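Local coordinates for sulfide-quinone reductase (Aquifex aeolicus, PDB 3HYW), which oxidises hydrogen sulfide with FAD as cofactor, passes the electrons to a quinone and builds up polysulfur that is probably released as cyclooctasulfur, at residues Ala2-Ile15 with Asp27-Phe39. Numbering follows the deposited sequence.
Sequences AKHVVVIGGGVGGI and DLKITLISDRPYF. With FAD (flavin-adenine dinucleotide), chain G.
Val5, Val7 and Gly9 give their amides to the carbonyls of Lys29, Thr31 and Ile33, and Val5 and Val7 accept in turn from Thr31 and Ile33, joining strands 4-8 and 29-33 in parallel, their directions 17° from each other. On the face that carries His4, Lys29 and Thr31, the imidazole, with CG anti to the backbone N (chi1 -173°), leans over the neighbouring strand, and its NE2, as donor, meets Thr31 OG1 at 2.6 Å, in the ring plane and nearly straight (163°). The same hydroxyl is also hydrogen-bonded to Glu72 of strand 71-74, which is why a threonine suits the place. The extended Lys29 chain lays CD over one ring face, a CH-pi contact 4.0 Å from the centroid. A leucine in place of His4 would probably leave Thr31 OG1 without this donor and deprive the lysine methylenes of their flat aromatic surface. Farther along this face Val6 CG1 packs on Ile33 CD1 at 3.7 Å, branched residues suited to an extended backbone. On the other face Leu32 sends CD1 between Val7 CG1 and Ile15 CD1, the latter 4.0 Å away, filling the angle between strand and helix.

The turn after strand 4-8 needs glycine: at Gly9 the backbone angles themselves call for it, at Gly10 a side chain would strike Ser34 OG, and at Gly11 one would hit FAD O5B. The Phe39 ring, edge-on to the Gly11-Val12 peptide, brings CE1 to 3.6 Å from Val12 N. That amide binds FAD O1A, Gly13 N binds O1P, and past the second strand Asp35 OD1 takes the ribose hydroxyl O2B, which Arg36 NH1 also grips. This is the dinucleotide-binding beta-alpha-beta unit of a Rossmann-type fold, helix 12-24 bridging the strands while its Leu21 packs on Val5, Leu28 and Ile30; strands 100-103 and 71-74 continue the sheet beyond 4-8 and 29-33, respectively.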
loop_
_atom_site.group_PDB
_atom_site.type_symbol
_atom_site.label_atom_id
_atom_site.label_comp_id
_atom_site.label_asym_id
_atom_site.label_seq_id
_atom_site.Cartn_x
_atom_site.Cartn_y
_atom_site.Cartn_z
ATOM N N ALA A 2 40.072 -33.655 -31.516
ATOM C CA ALA A 2 39.137 -32.719 -30.818
ATOM C C ALA A 2 38.820 -33.177 -29.394
ATOM O O ALA A 2 38.830 -34.375 -29.099
ATOM C CB ALA A 2 37.855 -32.563 -31.621
ATOM N N LYS A 3 38.546 -32.211 -28.517
ATOM C CA LYS A 3 38.133 -32.502 -27.145
ATOM C C LYS A 3 36.685 -32.998 -27.116
ATOM O O LYS A 3 35.956 -32.873 -28.108
ATOM C CB LYS A 3 38.284 -31.264 -26.247
ATOM C CG LYS A 3 39.719 -30.801 -26.002
ATOM C CD LYS A 3 40.561 -31.854 -25.284
ATOM C CE LYS A 3 42.013 -31.427 -25.188
ATOM N NZ LYS A 3 42.692 -31.456 -26.514
ATOM N N HIS A 4 36.276 -33.553 -25.976
ATOM C CA HIS A 4 34.936 -34.107 -25.822
ATOM C C HIS A 4 34.226 -33.526 -24.605
ATOM O O HIS A 4 34.696 -33.657 -23.477
ATOM C CB HIS A 4 34.996 -35.639 -25.737
ATOM C CG HIS A 4 33.652 -36.303 -25.740
ATOM N ND1 HIS A 4 33.429 -37.531 -25.153
ATOM C CD2 HIS A 4 32.461 -35.910 -26.252
ATOM C CE1 HIS A 4 32.160 -37.867 -25.308
ATOM N NE2 HIS A 4 31.552 -36.902 -25.974
ATOM N N VAL A 5 33.100 -32.870 -24.848
ATOM C CA VAL A 5 32.256 -32.374 -23.762
ATOM C C VAL A 5 31.007 -33.245 -23.636
ATOM O O VAL A 5 30.318 -33.500 -24.628
ATOM C CB VAL A 5 31.836 -30.895 -23.969
ATOM C CG1 VAL A 5 30.921 -30.432 -22.837
ATOM C CG2 VAL A 5 33.056 -29.998 -24.052
ATOM N N VAL A 6 30.734 -33.711 -22.423
ATOM C CA VAL A 6 29.464 -34.366 -22.125
ATOM C C VAL A 6 28.548 -33.378 -21.408
ATOM O O VAL A 6 28.954 -32.731 -20.437
ATOM C CB VAL A 6 29.646 -35.647 -21.267
ATOM C CG1 VAL A 6 28.293 -36.186 -20.778
ATOM C CG2 VAL A 6 30.399 -36.715 -22.053
ATOM N N VAL A 7 27.321 -33.269 -21.906
ATOM C CA VAL A 7 26.293 -32.449 -21.285
ATOM C C VAL A 7 25.192 -33.373 -20.772
ATOM O O VAL A 7 24.613 -34.150 -21.539
ATOM C CB VAL A 7 25.695 -31.422 -22.280
ATOM C CG1 VAL A 7 24.617 -30.583 -21.606
ATOM C CG2 VAL A 7 26.790 -30.528 -22.864
ATOM N N ILE A 8 24.921 -33.299 -19.472
ATOM C CA ILE A 8 23.831 -34.069 -18.896
ATOM C C ILE A 8 22.596 -33.190 -18.762
ATOM O O ILE A 8 22.568 -32.258 -17.947
ATOM C CB ILE A 8 24.182 -34.687 -17.519
ATOM C CG1 ILE A 8 25.508 -35.472 -17.582
ATOM C CG2 ILE A 8 23.052 -35.595 -17.061
ATOM C CD1 ILE A 8 25.966 -36.032 -16.212
ATOM N N GLY A 9 21.576 -33.502 -19.560
ATOM C CA GLY A 9 20.297 -32.795 -19.486
ATOM C C GLY A 9 19.935 -32.157 -20.807
ATOM O O GLY A 9 20.711 -31.371 -21.354
ATOM N N GLY A 10 18.758 -32.504 -21.322
ATOM C CA GLY A 10 18.259 -31.946 -22.579
ATOM C C GLY A 10 17.200 -30.873 -22.404
ATOM O O GLY A 10 16.187 -30.873 -23.105
ATOM N N GLY A 11 17.445 -29.948 -21.481
ATOM C CA GLY A 11 16.525 -28.845 -21.201
ATOM C C GLY A 11 17.146 -27.506 -21.549
ATOM O O GLY A 11 18.058 -27.435 -22.373
ATOM N N VAL A 12 16.651 -26.437 -20.933
ATOM C CA VAL A 12 17.104 -25.083 -21.270
ATOM C C VAL A 12 18.618 -24.949 -21.136
ATOM O O VAL A 12 19.285 -24.513 -22.072
ATOM C CB VAL A 12 16.385 -23.997 -20.415
ATOM C CG1 VAL A 12 16.943 -22.602 -20.714
ATOM C CG2 VAL A 12 14.885 -24.034 -20.669
ATOM N N GLY A 13 19.151 -25.340 -19.977
ATOM C CA GLY A 13 20.571 -25.198 -19.684
ATOM C C GLY A 13 21.478 -26.072 -20.530
ATOM O O GLY A 13 22.511 -25.610 -21.015
ATOM N N GLY A 14 21.088 -27.339 -20.690
ATOM C CA GLY A 14 21.851 -28.315 -21.470
ATOM C C GLY A 14 21.908 -27.996 -22.952
ATOM O O GLY A 14 22.990 -27.990 -23.556
ATOM N N ILE A 15 20.744 -27.731 -23.536
ATOM C CA ILE A 15 20.662 -27.308 -24.936
ATOM C C ILE A 15 21.435 -26.004 -25.178
ATOM O O ILE A 15 22.205 -25.920 -26.124
ATOM C CB ILE A 15 19.183 -27.195 -25.435
ATOM C CG1 ILE A 15 18.470 -28.560 -25.380
ATOM C CG2 ILE A 15 19.106 -26.569 -26.846
ATOM C CD1 ILE A 15 18.926 -29.592 -26.428
ATOM N N ASP A 27 34.577 -28.034 -34.396
ATOM C CA ASP A 27 35.227 -29.347 -34.377
ATOM C C ASP A 27 35.116 -30.087 -33.034
ATOM O O ASP A 27 35.413 -31.277 -32.950
ATOM C CB ASP A 27 36.679 -29.270 -34.887
ATOM C CG ASP A 27 37.644 -28.681 -33.867
ATOM O OD1 ASP A 27 37.234 -27.809 -33.064
ATOM O OD2 ASP A 27 38.828 -29.101 -33.883
ATOM N N LEU A 28 34.651 -29.382 -32.004
ATOM C CA LEU A 28 34.443 -29.949 -30.669
ATOM C C LEU A 28 33.490 -31.143 -30.723
ATOM O O LEU A 28 32.424 -31.048 -31.320
ATOM C CB LEU A 28 33.828 -28.884 -29.757
ATOM C CG LEU A 28 34.310 -28.631 -28.322
ATOM C CD1 LEU A 28 33.216 -27.961 -27.510
ATOM C CD2 LEU A 28 34.826 -29.863 -27.609
ATOM N N LYS A 29 33.869 -32.263 -30.109
ATOM C CA LYS A 29 32.931 -33.376 -29.960
ATOM C C LYS A 29 32.020 -33.100 -28.762
ATOM O O LYS A 29 32.488 -32.759 -27.677
ATOM C CB LYS A 29 33.654 -34.717 -29.807
ATOM C CG LYS A 29 32.722 -35.923 -29.818
ATOM C CD LYS A 29 33.478 -37.243 -29.599
ATOM C CE LYS A 29 32.500 -38.414 -29.485
ATOM N NZ LYS A 29 33.169 -39.670 -29.045
ATOM N N ILE A 30 30.715 -33.227 -28.977
ATOM C CA ILE A 30 29.726 -32.908 -27.948
ATOM C C ILE A 30 28.673 -34.007 -27.870
ATOM O O ILE A 30 28.057 -34.364 -28.871
ATOM C CB ILE A 30 29.032 -31.535 -28.202
ATOM C CG1 ILE A 30 30.066 -30.402 -28.257
ATOM C CG2 ILE A 30 27.977 -31.256 -27.121
ATOM C CD1 ILE A 30 29.559 -29.126 -28.882
ATOM N N THR A 31 28.486 -34.537 -26.667
ATOM C CA THR A 31 27.489 -35.555 -26.414
ATOM C C THR A 31 26.511 -35.022 -25.378
ATOM O O THR A 31 26.916 -34.555 -24.306
ATOM C CB THR A 31 28.139 -36.863 -25.916
ATOM O OG1 THR A 31 29.101 -37.315 -26.880
ATOM C CG2 THR A 31 27.092 -37.950 -25.701
ATOM N N LEU A 32 25.227 -35.083 -25.711
ATOM C CA LEU A 32 24.178 -34.711 -24.779
ATOM C C LEU A 32 23.433 -35.962 -24.331
ATOM O O LEU A 32 22.954 -36.747 -25.161
ATOM C CB LEU A 32 23.223 -33.691 -25.407
ATOM C CG LEU A 32 22.231 -32.983 -24.470
ATOM C CD1 LEU A 32 22.113 -31.499 -24.818
ATOM C CD2 LEU A 32 20.866 -33.640 -24.518
ATOM N N ILE A 33 23.350 -36.137 -23.015
ATOM C CA ILE A 33 22.642 -37.255 -22.406
ATOM C C ILE A 33 21.403 -36.718 -21.693
ATOM O O ILE A 33 21.514 -35.861 -20.817
ATOM C CB ILE A 33 23.535 -37.999 -21.364
ATOM C CG1 ILE A 33 24.873 -38.433 -21.986
ATOM C CG2 ILE A 33 22.789 -39.189 -20.772
ATOM C CD1 ILE A 33 25.884 -38.975 -20.977
ATOM N N SER A 34 20.230 -37.233 -22.059
ATOM C CA SER A 34 18.987 -36.854 -21.392
ATOM C C SER A 34 18.007 -38.017 -21.290
ATOM O O SER A 34 17.893 -38.820 -22.214
ATOM C CB SER A 34 18.320 -35.684 -22.114
ATOM O OG SER A 34 17.296 -35.120 -21.320
ATOM N N ASP A 35 17.302 -38.090 -20.163
ATOM C CA ASP A 35 16.314 -39.144 -19.921
ATOM C C ASP A 35 14.980 -38.894 -20.642
ATOM O O ASP A 35 14.195 -39.820 -20.843
ATOM C CB ASP A 35 16.097 -39.371 -18.412
ATOM C CG ASP A 35 15.567 -38.138 -17.689
ATOM O OD1 ASP A 35 15.570 -37.037 -18.269
ATOM O OD2 ASP A 35 15.151 -38.272 -16.522
ATOM N N ARG A 36 14.731 -37.643 -21.016
ATOM C CA ARG A 36 13.564 -37.303 -21.814
ATOM C C ARG A 36 13.948 -37.229 -23.287
ATOM O O ARG A 36 15.002 -36.695 -23.617
ATOM C CB ARG A 36 12.960 -35.974 -21.352
ATOM C CG ARG A 36 12.058 -36.117 -20.154
ATOM C CD ARG A 36 11.552 -34.772 -19.663
ATOM N NE ARG A 36 10.562 -34.938 -18.602
ATOM C CZ ARG A 36 10.846 -35.036 -17.306
ATOM N NH1 ARG A 36 12.105 -34.981 -16.886
ATOM N NH2 ARG A 36 9.863 -35.190 -16.424
ATOM N N PRO A 37 13.094 -37.765 -24.174
ATOM C CA PRO A 37 13.369 -37.767 -25.614
ATOM C C PRO A 37 13.120 -36.414 -26.285
ATOM O O PRO A 37 13.322 -36.274 -27.493
ATOM C CB PRO A 37 12.384 -38.804 -26.152
ATOM C CG PRO A 37 11.229 -38.748 -25.193
ATOM C CD PRO A 37 11.811 -38.424 -23.850
ATOM N N TYR A 38 12.691 -35.428 -25.506
ATOM C CA TYR A 38 12.275 -34.146 -26.058
ATOM C C TYR A 38 12.835 -32.998 -25.236
ATOM O O TYR A 38 13.089 -33.159 -24.037
ATOM C CB TYR A 38 10.735 -34.056 -26.090
ATOM C CG TYR A 38 10.084 -34.120 -24.713
ATOM C CD1 TYR A 38 9.839 -32.956 -23.980
ATOM C CD2 TYR A 38 9.712 -35.346 -24.149
ATOM C CE1 TYR A 38 9.256 -33.005 -22.713
ATOM C CE2 TYR A 38 9.125 -35.409 -22.872
ATOM C CZ TYR A 38 8.898 -34.233 -22.169
ATOM O OH TYR A 38 8.320 -34.275 -20.919
ATOM N N PHE A 39 13.020 -31.841 -25.873
ATOM C CA PHE A 39 13.149 -30.598 -25.124
ATOM C C PHE A 39 11.741 -30.102 -24.797
ATOM O O PHE A 39 10.908 -29.967 -25.691
ATOM C CB PHE A 39 13.905 -29.517 -25.915
ATOM C CG PHE A 39 13.730 -28.120 -25.347
ATOM C CD1 PHE A 39 14.563 -27.661 -24.336
ATOM C CD2 PHE A 39 12.712 -27.281 -25.809
ATOM C CE1 PHE A 39 14.400 -26.387 -23.796
ATOM C CE2 PHE A 39 12.532 -26.002 -25.266
ATOM C CZ PHE A 39 13.379 -25.557 -24.267
HETATM P PA FAD G . 15.136 -28.345 -17.412
HETATM O O1A FAD G . 14.853 -27.380 -18.535
HETATM O O2A FAD G . 13.999 -28.876 -16.595
HETATM O O5B FAD G . 15.943 -29.558 -18.070
HETATM C C5B FAD G . 16.538 -30.612 -17.331
HETATM C C4B FAD G . 16.767 -31.756 -18.306
HETATM O O4B FAD G . 17.588 -32.757 -17.706
HETATM C C3B FAD G . 15.461 -32.444 -18.665
HETATM O O3B FAD G . 15.473 -32.749 -20.065
HETATM C C2B FAD G . 15.484 -33.715 -17.839
HETATM O O2B FAD G . 14.722 -34.758 -18.443
HETATM C C1B FAD G . 16.967 -34.037 -17.820
HETATM N N9A FAD G . 17.414 -34.907 -16.699
HETATM C C8A FAD G . 17.005 -34.867 -15.413
HETATM N N7A FAD G . 17.678 -35.814 -14.712
HETATM C C5A FAD G . 18.506 -36.450 -15.575
HETATM C C6A FAD G . 19.422 -37.492 -15.447
HETATM N N6A FAD G . 19.621 -38.087 -14.248
HETATM N N1A FAD G . 20.120 -37.907 -16.537
HETATM C C2A FAD G . 19.937 -37.329 -17.737
HETATM N N3A FAD G . 19.059 -36.325 -17.888
HETATM C C4A FAD G . 18.338 -35.867 -16.823
HETATM N N1 FAD G . 11.722 -19.338 -16.219
HETATM C C2 FAD G . 11.521 -18.169 -16.885
HETATM O O2 FAD G . 12.486 -17.416 -17.125
HETATM N N3 FAD G . 10.288 -17.801 -17.310
HETATM C C4 FAD G . 9.227 -18.600 -17.075
HETATM O O4 FAD G . 7.975 -18.242 -17.485
HETATM C C4X FAD G . 9.408 -19.797 -16.394
HETATM N N5 FAD G . 8.339 -20.590 -16.155
HETATM C C5X FAD G . 8.491 -21.763 -15.501
HETATM C C6 FAD G . 7.372 -22.572 -15.279
HETATM C C7 FAD G . 7.498 -23.780 -14.600
HETATM C C7M FAD G . 6.256 -24.622 -14.375
HETATM C C8 FAD G . 8.758 -24.175 -14.142
HETATM C C8M FAD G . 8.967 -25.476 -13.391
HETATM C C9 FAD G . 9.870 -23.358 -14.364
HETATM C C9A FAD G . 9.757 -22.143 -15.058
HETATM N N10 FAD G . 10.842 -21.347 -15.299
HETATM C C10 FAD G . 10.678 -20.171 -15.957
HETATM C "C1'" FAD G . 12.171 -21.723 -14.763
HETATM C "C2'" FAD G . 13.242 -22.286 -15.675
HETATM O "O2'" FAD G . 13.395 -21.459 -16.835
HETATM C "C3'" FAD G . 12.903 -23.739 -16.009
HETATM O "O3'" FAD G . 12.803 -24.499 -14.781
HETATM C "C4'" FAD G . 13.955 -24.359 -16.919
HETATM O "O4'" FAD G . 13.388 -25.531 -17.518
HETATM C "C5'" FAD G . 15.215 -24.721 -16.140
HETATM O "O5'" FAD G . 16.213 -25.210 -17.031
HETATM P P FAD G . 17.177 -26.445 -16.650
HETATM O O1P FAD G . 18.046 -26.723 -17.847
HETATM O O2P FAD G . 17.827 -26.208 -15.304
HETATM O O3P FAD G . 16.177 -27.683 -16.392
#